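KaiC-like domain-containing protein (Pyrococcus horikoshii, PDB 3BS4) is of unknown function but belongs to the KaiC-like proteins, is probably built on a RecA-type fold, and holds a peptide of unknown identity. Local coordinates at residues 58-63 and 88-93; 146-151 and 185-190; 220-225 and 241-246. All blocks are in the same frame, centred on the assembly; numbering follows the deposited sequence.

Contact 1. Residues 58-63 and 88-93; sequences SYPLQL and DTFGSF
Ser58 and Phe90 bring their CA atoms within 5.9 Å of each other, where the loop 58-60 passes the first turn of helix 89-94. Both segments run into helices, with Pro60 as the N-cap residue of one and Asp88 as that of the other. No direct hydrogen bond joins them.

The Phe90 ring carries most of the packing. Phe90 holds CG anti to its N (chi1 -177°), which lays one ring face against the backbone of Tyr59 and Pro60. Pro60 N sits over the centre of this face. Pro60 CD makes a CH-pi contact there, 4.1 Å from the Phe90 ring centroid, and Pro60 CG touches Phe90 CE2 at 3.8 Å. At the root of the ring, Phe90 CB meets Tyr59 O at 3.4 Å.

Two waters complete the joint. One donates to Tyr59 O and Asp88 OD1. The other accepts from Leu61 N and donates to Asp88 OD2. Asp88 OD1 caps the helix by accepting from Gly91 N at 2.9 Å; the N-H comes from above the carboxylate plane. The same carboxylate thus caps its own helix and reaches the start of helix 61-70 through water.

The contact lies just past the C-terminal ends of two adjacent parallel strands, 51-56 and 84-87. Ser58 also bonds to Ile146, which ends the next strand, 141-146, and through OG to Ser147 N. The Phe90 ring meets His94 along its own helix.

Contact 2. Residues 146-151 and 185-190; sequences ISMSGY and NFWLWE
Met148 lies over one face of the Trp187 indole, crossing it at a slant. Its backbone is held first: Met148 N donates to Leu188 O at 2.8 Å, almost straight (170°). Met148 CB passes beside Leu188 O and Trp189 CE3. CG then drops onto Trp187 CG at 3.6 Å. Bends at chi2 (-63°) and chi3 (-69°) keep the rest over the same face. SD stands 3.9 Å from the centroid of the Trp187 five-membered ring, a Met-aromatic contact. CE sits 3.7 Å above the six-membered ring of Trp187 in a CH-pi contact. A serine in place of Trp187 would probably leave Met148 SD and CE without their platform and a backbone group of the bound peptide without its indole N-H donor.

Ser149 takes the next indole. Its CB lies over the Trp189 face, 3.6 Å from Trp189 CD2, while Ser149 OG accepts from Glu190 N at 2.9 Å. Ser147 OG donates to the anti lone pair of Glu190 OE2 at 2.7 Å. Tyr59 OH shares that oxygen, and Glu190 OE1 makes a salt bridge with Lys35.

A cis peptide bond precedes Ser147, at the end of strand 141-146. This recalls RecA-type folds, where a non-proline cis peptide follows the corresponding strand. Here the turn after it and the neighbouring parallel strand 184-190 together line the place where the unidentified peptide is bound in this crystal.

Contact 3. Residues 220-225 and 241-246; sequences IKRELL and YEFKGN
Arg222 and Tyr241 meet where two neighbouring strands of a hairpin splay apart: the axes of 220-225 and 241-244 approach to 6.3 Å, with their directions 107° apart. Tyr241 N donates to Arg222 O at 2.9 Å. Arg222 N and Tyr241 O do not bond to each other. A water accepts from Arg222 N and donates to Tyr241 O, and so fills the place of a return bond.

The Tyr241 ring leans against strand 220-225. Its CG lies between the backbone N and the carbonyl carbon (chi1 64°), which sets the ring beside the partner strand. Arg222 CB sits over one face in a CH-pi contact, 3.8 Å from the Tyr241 ring centroid. The ring edge faces the chain beyond: Tyr241 CE2 comes to 3.5 Å from Glu223 C, and Leu224 N lies at the same edge. Leu224 CB adds an apolar contact, 3.9 Å from Tyr241 CE2. Farther out, Arg222 CD reaches the edge of the next aromatic ring, 4.1 Å from Phe243 CE2.

The arginine runs extended from CG to NE, crossing Tyr241 at about a right angle. A second water accepts from Arg222 NH1 at 3.0 Å and donates to Tyr241 O. This carbonyl therefore receives two waters, both also bound to Arg222.

The polar tips bond outside the strands. Arg222 NE donates to Ser31 O, and Tyr241 OH bonds to Ser32 O. The Phe243 ring, for its part, makes a cation-pi contact with Arg33. The contact combines one direct backbone bond, two water bridges and aliphatic-aromatic packing. Its polar ends join the hairpin to the loop before helix 34-47, while water stands in for the second backbone bond.

In the fold
Contacts 1 and 2 are neighbours, with centres 13 Å apart, and they touch. Ser58 N lies 3.0 Å from Ile146 O, and Tyr59 OH lies 2.6 Å from Glu190 OE2, both probable hydrogen bonds. Lys35 reaches both Tyr59 OH and Glu190 OE1. Contact 2 is the one that meets the bound peptide, through Met148, Tyr151, Asn185 and Trp187. Contact 3 stands apart: its centre is about 20 Å from that of contact 2 and about 27 Å from that of contact 1. It belongs to the same sheet as contact 2, on the antiparallel side. Residues 31-33 meet contact 3, while Lys35, just beyond them, serves contacts 1 and 2.

Contact 1. Residues 58-63 and 88-93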
loop_
_atom_site.group_PDB
_atom_site.type_symbol
_atom_site.label_atom_id
_atom_site.label_comp_id
_atom_site.label_asym_id
_atom_site.label_seq_id
_atom_site.Cartn_x
_atom_site.Cartn_y
_atom_site.Cartn_z
ATOM N N SER A 58 0.696 -7.431 7.344
ATOM C CA SER A 58 1.501 -7.293 8.556
ATOM C C SER A 58 0.733 -7.233 9.865
ATOM O O SER A 58 1.341 -7.479 10.928
ATOM C CB SER A 58 2.400 -6.060 8.464
ATOM O OG SER A 58 3.411 -6.243 7.503
ATOM N N TYR A 59 -0.556 -6.873 9.798
ATOM C CA TYR A 59 -1.344 -6.591 11.009
ATOM C C TYR A 59 -2.633 -7.389 11.028
ATOM O O TYR A 59 -3.240 -7.621 9.975
ATOM C CB TYR A 59 -1.656 -5.075 11.135
ATOM C CG TYR A 59 -0.390 -4.269 11.122
ATOM C CD1 TYR A 59 0.461 -4.288 12.228
ATOM C CD2 TYR A 59 0.019 -3.588 9.971
ATOM C CE1 TYR A 59 1.659 -3.605 12.225
ATOM C CE2 TYR A 59 1.223 -2.905 9.951
ATOM C CZ TYR A 59 2.038 -2.923 11.085
ATOM O OH TYR A 59 3.253 -2.268 11.130
ATOM N N PRO A 60 -3.065 -7.781 12.237
ATOM C CA PRO A 60 -4.379 -8.407 12.375
ATOM C C PRO A 60 -5.456 -7.477 11.834
ATOM O O PRO A 60 -5.365 -6.263 11.989
ATOM C CB PRO A 60 -4.555 -8.547 13.885
ATOM C CG PRO A 60 -3.179 -8.432 14.484
ATOM C CD PRO A 60 -2.349 -7.643 13.518
ATOM N N LEU A 61 -6.468 -8.059 11.205
ATOM C CA LEU A 61 -7.574 -7.288 10.674
ATOM C C LEU A 61 -8.212 -6.349 11.717
ATOM O O LEU A 61 -8.533 -5.209 11.424
ATOM C CB LEU A 61 -8.616 -8.238 10.093
ATOM C CG LEU A 61 -9.776 -7.562 9.375
ATOM C CD1 LEU A 61 -9.277 -6.703 8.206
ATOM C CD2 LEU A 61 -10.779 -8.619 8.931
ATOM N N GLN A 62 -8.388 -6.833 12.938
ATOM C CA GLN A 62 -9.019 -6.014 13.958
ATOM C C GLN A 62 -8.196 -4.769 14.266
ATOM O O GLN A 62 -8.747 -3.717 14.586
ATOM C CB GLN A 62 -9.292 -6.838 15.220
ATOM C CG GLN A 62 -10.320 -7.971 15.001
ATOM C CD GLN A 62 -11.692 -7.504 14.465
ATOM O OE1 GLN A 62 -12.286 -8.167 13.609
ATOM N NE2 GLN A 62 -12.201 -6.383 14.983
ATOM N N LEU A 63 -6.873 -4.881 14.137
ATOM C CA LEU A 63 -6.012 -3.722 14.285
ATOM C C LEU A 63 -6.127 -2.728 13.114
ATOM O O LEU A 63 -6.129 -1.525 13.326
ATOM C CB LEU A 63 -4.554 -4.154 14.507
ATOM C CG LEU A 63 -3.542 -3.043 14.809
ATOM C CD1 LEU A 63 -3.958 -2.182 16.014
ATOM C CD2 LEU A 63 -2.151 -3.625 15.031
ATOM N N ASP A 88 -6.900 -10.728 3.472
ATOM C CA ASP A 88 -6.331 -10.819 4.812
ATOM C C ASP A 88 -5.206 -11.838 4.842
ATOM O O ASP A 88 -5.356 -12.973 5.300
ATOM C CB ASP A 88 -7.411 -11.101 5.862
ATOM C CG ASP A 88 -6.867 -11.075 7.278
ATOM O OD1 ASP A 88 -5.689 -10.726 7.470
ATOM O OD2 ASP A 88 -7.630 -11.388 8.220
ATOM N N THR A 89 -4.064 -11.406 4.327
ATOM C CA THR A 89 -2.881 -12.244 4.270
ATOM C C THR A 89 -2.411 -12.611 5.682
ATOM O O THR A 89 -2.014 -13.759 5.950
ATOM C CB THR A 89 -1.797 -11.511 3.460
ATOM O OG1 THR A 89 -2.313 -11.283 2.139
ATOM C CG2 THR A 89 -0.515 -12.341 3.362
ATOM N N PHE A 90 -2.457 -11.648 6.593
ATOM C CA PHE A 90 -2.046 -11.910 7.968
ATOM C C PHE A 90 -2.877 -13.051 8.557
ATOM O O PHE A 90 -2.323 -14.018 9.106
ATOM C CB PHE A 90 -2.191 -10.645 8.813
ATOM C CG PHE A 90 -1.709 -10.817 10.232
ATOM C CD1 PHE A 90 -0.397 -10.477 10.579
ATOM C CD2 PHE A 90 -2.542 -11.375 11.204
ATOM C CE1 PHE A 90 0.055 -10.661 11.874
ATOM C CE2 PHE A 90 -2.098 -11.547 12.504
ATOM C CZ PHE A 90 -0.796 -11.188 12.833
ATOM N N GLY A 91 -4.199 -12.948 8.453
ATOM C CA GLY A 91 -5.047 -14.007 9.029
ATOM C C GLY A 91 -4.814 -15.342 8.340
ATOM O O GLY A 91 -4.868 -16.406 8.973
ATOM N N SER A 92 -4.542 -15.290 7.043
ATOM C CA SER A 92 -4.279 -16.488 6.251
ATOM C C SER A 92 -3.022 -17.195 6.734
ATOM O O SER A 92 -3.038 -18.409 6.925
ATOM C CB SER A 92 -4.152 -16.120 4.768
ATOM O OG SER A 92 -5.339 -15.471 4.320
ATOM N N PHE A 93 -1.943 -16.441 6.955
ATOM C CA PHE A 93 -0.717 -17.049 7.462
ATOM C C PHE A 93 -0.818 -17.500 8.907
ATOM O O PHE A 93 -0.140 -18.462 9.301
ATOM C CB PHE A 93 0.473 -16.098 7.295
ATOM C CG PHE A 93 1.129 -16.197 5.955
ATOM C CD1 PHE A 93 1.985 -17.260 5.662
ATOM C CD2 PHE A 93 0.906 -15.237 4.988
ATOM C CE1 PHE A 93 2.595 -17.349 4.419
ATOM C CE2 PHE A 93 1.531 -15.318 3.748
ATOM C CZ PHE A 93 2.366 -16.389 3.465
HETATM O O HOH W 1 -5.263 -8.215 8.324
HETATM O O HOH W 2 -6.263 -10.824 10.706
#

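Contact 2. Residues 146-151 and 185-190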
loop_
_atom_site.group_PDB
_atom_site.type_symbol
_atom_site.label_atom_id
_atom_site.label_comp_id
_atom_site.label_asym_id
_atom_site.label_seq_id
_atom_site.Cartn_x
_atom_site.Cartn_y
_atom_site.Cartn_z
ATOM N N ILE A 146 0.239 -3.508 2.978
ATOM C CA ILE A 146 0.649 -3.092 4.308
ATOM C C ILE A 146 1.029 -4.327 5.130
ATOM O O ILE A 146 0.166 -5.009 5.679
ATOM C CB ILE A 146 -0.459 -2.294 5.039
ATOM C CG1 ILE A 146 -1.021 -1.175 4.142
ATOM C CG2 ILE A 146 0.086 -1.733 6.351
ATOM C CD1 ILE A 146 -2.302 -0.529 4.649
ATOM N N SER A 147 2.320 -4.654 5.187
ATOM C CA SER A 147 3.417 -4.002 4.497
ATOM C C SER A 147 4.361 -5.016 3.910
ATOM O O SER A 147 4.306 -6.204 4.273
ATOM C CB SER A 147 4.296 -3.323 5.575
ATOM O OG SER A 147 3.533 -2.369 6.309
ATOM N N MET A 148 5.154 -4.633 2.921
ATOM C CA MET A 148 5.709 -5.582 1.978
ATOM C C MET A 148 6.883 -6.160 2.838
ATOM O O MET A 148 7.344 -7.296 2.646
ATOM C CB MET A 148 6.309 -4.861 0.776
ATOM C CG MET A 148 5.259 -4.431 -0.253
ATOM S SD MET A 148 4.379 -5.830 -1.009
ATOM C CE MET A 148 5.763 -6.524 -1.978
ATOM N N SER A 149 7.359 -5.382 3.821
ATOM C CA SER A 149 8.388 -5.846 4.762
ATOM C C SER A 149 7.909 -7.039 5.605
ATOM O O SER A 149 8.721 -7.817 6.128
ATOM C CB SER A 149 8.868 -4.671 5.658
ATOM O OG SER A 149 7.755 -3.963 6.198
ATOM N N GLY A 150 6.588 -7.204 5.716
ATOM C CA GLY A 150 6.009 -8.323 6.462
ATOM C C GLY A 150 6.371 -9.687 5.902
ATOM O O GLY A 150 6.360 -10.683 6.638
ATOM N N TYR A 151 6.675 -9.763 4.605
ATOM C CA TYR A 151 7.013 -11.065 4.006
ATOM C C TYR A 151 8.255 -11.682 4.633
ATOM O O TYR A 151 8.401 -12.884 4.604
ATOM C CB TYR A 151 7.162 -10.949 2.490
ATOM C CG TYR A 151 5.830 -10.723 1.828
ATOM C CD1 TYR A 151 4.803 -11.656 1.977
ATOM C CD2 TYR A 151 5.586 -9.561 1.071
ATOM C CE1 TYR A 151 3.555 -11.459 1.382
ATOM C CE2 TYR A 151 4.323 -9.354 0.479
ATOM C CZ TYR A 151 3.332 -10.307 0.637
ATOM O OH TYR A 151 2.075 -10.134 0.083
ATOM N N ASN A 185 -0.864 1.794 -7.155
ATOM C CA ASN A 185 -0.548 0.955 -5.997
ATOM C C ASN A 185 0.447 1.596 -5.073
ATOM O O ASN A 185 1.407 2.207 -5.527
ATOM C CB ASN A 185 -0.012 -0.394 -6.480
ATOM C CG ASN A 185 -1.109 -1.226 -7.113
ATOM O OD1 ASN A 185 -1.937 -1.799 -6.405
ATOM N ND2 ASN A 185 -1.148 -1.257 -8.436
ATOM N N PHE A 186 0.204 1.433 -3.776
ATOM C CA PHE A 186 1.121 1.905 -2.735
ATOM C C PHE A 186 1.621 0.731 -1.943
ATOM O O PHE A 186 0.835 -0.057 -1.437
ATOM C CB PHE A 186 0.410 2.862 -1.784
ATOM C CG PHE A 186 -0.021 4.143 -2.424
ATOM C CD1 PHE A 186 0.739 5.292 -2.271
ATOM C CD2 PHE A 186 -1.204 4.199 -3.151
ATOM C CE1 PHE A 186 0.329 6.508 -2.850
ATOM C CE2 PHE A 186 -1.613 5.415 -3.753
ATOM C CZ PHE A 186 -0.832 6.561 -3.586
ATOM N N TRP A 187 2.938 0.626 -1.831
ATOM C CA TRP A 187 3.564 -0.385 -0.988
ATOM C C TRP A 187 4.155 0.311 0.219
ATOM O O TRP A 187 4.817 1.332 0.072
ATOM C CB TRP A 187 4.732 -1.046 -1.734
ATOM C CG TRP A 187 4.304 -2.048 -2.738
ATOM C CD1 TRP A 187 3.013 -2.430 -3.015
ATOM C CD2 TRP A 187 5.151 -2.858 -3.559
ATOM N NE1 TRP A 187 3.008 -3.424 -3.975
ATOM C CE2 TRP A 187 4.307 -3.711 -4.314
ATOM C CE3 TRP A 187 6.540 -2.938 -3.745
ATOM C CZ2 TRP A 187 4.809 -4.628 -5.254
ATOM C CZ3 TRP A 187 7.035 -3.851 -4.684
ATOM C CH2 TRP A 187 6.167 -4.687 -5.410
ATOM N N LEU A 188 3.971 -0.264 1.401
ATOM C CA LEU A 188 4.646 0.245 2.587
ATOM C C LEU A 188 5.806 -0.690 2.934
ATOM O O LEU A 188 5.635 -1.901 2.929
ATOM C CB LEU A 188 3.657 0.318 3.763
ATOM C CG LEU A 188 4.208 0.840 5.102
ATOM C CD1 LEU A 188 4.719 2.304 4.975
ATOM C CD2 LEU A 188 3.173 0.734 6.206
ATOM N N TRP A 189 6.961 -0.133 3.295
ATOM C CA TRP A 189 8.047 -0.968 3.817
ATOM C C TRP A 189 8.509 -0.362 5.133
ATOM O O TRP A 189 8.914 0.790 5.148
ATOM C CB TRP A 189 9.231 -1.034 2.833
ATOM C CG TRP A 189 10.354 -1.926 3.310
ATOM C CD1 TRP A 189 11.302 -1.624 4.230
ATOM C CD2 TRP A 189 10.630 -3.262 2.863
ATOM N NE1 TRP A 189 12.162 -2.705 4.415
ATOM C CE2 TRP A 189 11.757 -3.724 3.592
ATOM C CE3 TRP A 189 10.015 -4.125 1.950
ATOM C CZ2 TRP A 189 12.296 -5.014 3.409
ATOM C CZ3 TRP A 189 10.539 -5.414 1.780
ATOM C CH2 TRP A 189 11.672 -5.835 2.498
ATOM N N GLU A 190 8.422 -1.140 6.221
ATOM C CA GLU A 190 8.749 -0.648 7.567
ATOM C C GLU A 190 10.135 -1.113 7.965
ATOM O O GLU A 190 10.374 -2.318 8.074
ATOM C CB GLU A 190 7.691 -1.139 8.571
ATOM C CG GLU A 190 6.296 -0.636 8.207
ATOM C CD GLU A 190 5.215 -1.040 9.196
ATOM O OE1 GLU A 190 5.281 -0.642 10.381
ATOM O OE2 GLU A 190 4.278 -1.724 8.780
#

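Contact 3. Residues 220-225 and 241-246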
loop_
_atom_site.group_PDB
_atom_site.type_symbol
_atom_site.label_atom_id
_atom_site.label_comp_id
_atom_site.label_asym_id
_atom_site.label_seq_id
_atom_site.Cartn_x
_atom_site.Cartn_y
_atom_site.Cartn_z
ATOM N N ILE A 220 11.883 15.802 18.222
ATOM C CA ILE A 220 12.034 14.994 17.014
ATOM C C ILE A 220 11.717 15.848 15.783
ATOM O O ILE A 220 10.778 16.657 15.807
ATOM C CB ILE A 220 11.092 13.745 17.091
ATOM C CG1 ILE A 220 11.229 12.849 15.857
ATOM C CG2 ILE A 220 9.616 14.166 17.282
ATOM C CD1 ILE A 220 10.491 11.514 16.010
ATOM N N LYS A 221 12.537 15.697 14.742
ATOM C CA LYS A 221 12.287 16.280 13.426
ATOM C C LYS A 221 11.983 15.107 12.495
ATOM O O LYS A 221 12.748 14.135 12.444
ATOM C CB LYS A 221 13.515 17.044 12.925
ATOM C CG LYS A 221 13.326 17.691 11.563
ATOM C CD LYS A 221 14.602 18.361 11.100
ATOM C CE LYS A 221 14.393 19.061 9.765
ATOM N NZ LYS A 221 15.588 19.913 9.419
ATOM N N ARG A 222 10.856 15.186 11.795
ATOM C CA ARG A 222 10.468 14.130 10.859
ATOM C C ARG A 222 10.639 14.647 9.437
ATOM O O ARG A 222 10.230 15.766 9.134
ATOM C CB ARG A 222 9.040 13.675 11.132
ATOM C CG ARG A 222 8.857 12.955 12.470
ATOM C CD ARG A 222 7.404 12.574 12.698
ATOM N NE ARG A 222 7.280 11.704 13.863
ATOM C CZ ARG A 222 6.902 12.106 15.068
ATOM N NH1 ARG A 222 6.569 13.380 15.284
ATOM N NH2 ARG A 222 6.829 11.222 16.056
ATOM N N GLU A 223 11.269 13.827 8.588
ATOM C CA GLU A 223 11.555 14.215 7.211
ATOM C C GLU A 223 11.050 13.210 6.193
ATOM O O GLU A 223 11.129 11.999 6.415
ATOM C CB GLU A 223 13.058 14.355 7.018
ATOM C CG GLU A 223 13.628 15.526 7.763
ATOM C CD GLU A 223 15.086 15.715 7.469
ATOM O OE1 GLU A 223 15.903 14.905 7.966
ATOM O OE2 GLU A 223 15.406 16.674 6.733
ATOM N N LEU A 224 10.559 13.727 5.072
ATOM C CA LEU A 224 10.194 12.884 3.930
ATOM C C LEU A 224 11.105 13.227 2.769
ATOM O O LEU A 224 11.195 14.396 2.376
ATOM C CB LEU A 224 8.732 13.095 3.556
ATOM C CG LEU A 224 8.145 12.211 2.445
ATOM C CD1 LEU A 224 6.641 12.058 2.655
ATOM C CD2 LEU A 224 8.451 12.776 1.060
ATOM N N LEU A 225 11.789 12.217 2.240
ATOM C CA LEU A 225 12.740 12.408 1.147
ATOM C C LEU A 225 12.188 11.816 -0.139
ATOM O O LEU A 225 11.753 10.670 -0.148
ATOM C CB LEU A 225 14.056 11.713 1.482
ATOM C CG LEU A 225 15.060 12.351 2.448
ATOM C CD1 LEU A 225 14.466 12.660 3.804
ATOM C CD2 LEU A 225 16.255 11.407 2.600
ATOM N N TYR A 241 7.975 17.352 8.201
ATOM C CA TYR A 241 6.536 17.260 8.470
ATOM C C TYR A 241 6.203 17.082 9.944
ATOM O O TYR A 241 7.055 16.701 10.758
ATOM C CB TYR A 241 5.856 16.170 7.612
ATOM C CG TYR A 241 6.328 14.749 7.880
ATOM C CD1 TYR A 241 5.675 13.950 8.811
ATOM C CD2 TYR A 241 7.396 14.211 7.170
ATOM C CE1 TYR A 241 6.105 12.641 9.074
ATOM C CE2 TYR A 241 7.816 12.907 7.391
ATOM C CZ TYR A 241 7.171 12.138 8.349
ATOM O OH TYR A 241 7.597 10.840 8.560
ATOM N N GLU A 242 4.966 17.422 10.274
ATOM C CA GLU A 242 4.374 17.092 11.564
ATOM C C GLU A 242 2.921 16.735 11.330
ATOM O O GLU A 242 2.474 16.716 10.193
ATOM C CB GLU A 242 4.493 18.254 12.542
ATOM C CG GLU A 242 3.902 19.536 12.058
ATOM C CD GLU A 242 4.363 20.735 12.890
ATOM O OE1 GLU A 242 5.101 20.565 13.890
ATOM O OE2 GLU A 242 3.963 21.845 12.525
ATOM N N PHE A 243 2.197 16.441 12.403
ATOM C CA PHE A 243 0.800 16.040 12.263
ATOM C C PHE A 243 -0.095 17.005 13.002
ATOM O O PHE A 243 0.198 17.380 14.129
ATOM C CB PHE A 243 0.606 14.631 12.804
ATOM C CG PHE A 243 1.386 13.588 12.040
ATOM C CD1 PHE A 243 0.815 12.942 10.944
ATOM C CD2 PHE A 243 2.688 13.271 12.396
ATOM C CE1 PHE A 243 1.535 11.974 10.218
ATOM C CE2 PHE A 243 3.417 12.312 11.677
ATOM C CZ PHE A 243 2.836 11.662 10.587
ATOM N N LYS A 244 -1.178 17.409 12.355
ATOM C CA LYS A 244 -2.246 18.118 13.049
ATOM C C LYS A 244 -3.398 17.131 13.166
ATOM O O LYS A 244 -4.118 16.891 12.199
ATOM C CB LYS A 244 -2.654 19.337 12.240
ATOM C CG LYS A 244 -3.712 20.197 12.923
ATOM C CD LYS A 244 -4.142 21.341 12.033
ATOM C CE LYS A 244 -5.194 22.188 12.752
ATOM N NZ LYS A 244 -5.165 23.600 12.256
ATOM N N GLY A 245 -3.549 16.533 14.339
ATOM C CA GLY A 245 -4.451 15.389 14.474
ATOM C C GLY A 245 -3.863 14.296 13.600
ATOM O O GLY A 245 -2.713 13.911 13.779
ATOM N N ASN A 246 -4.639 13.824 12.631
ATOM C CA ASN A 246 -4.145 12.795 11.717
ATOM C C ASN A 246 -3.589 13.330 10.407
ATOM O O ASN A 246 -3.058 12.562 9.595
ATOM C CB ASN A 246 -5.247 11.779 11.451
ATOM C CG ASN A 246 -5.548 10.928 12.665
ATOM O OD1 ASN A 246 -4.643 10.528 13.415
ATOM N ND2 ASN A 246 -6.824 10.639 12.868
HETATM O O HOH W 3 9.214 17.566 12.224
HETATM O O HOH W 4 6.796 15.783 13.511
#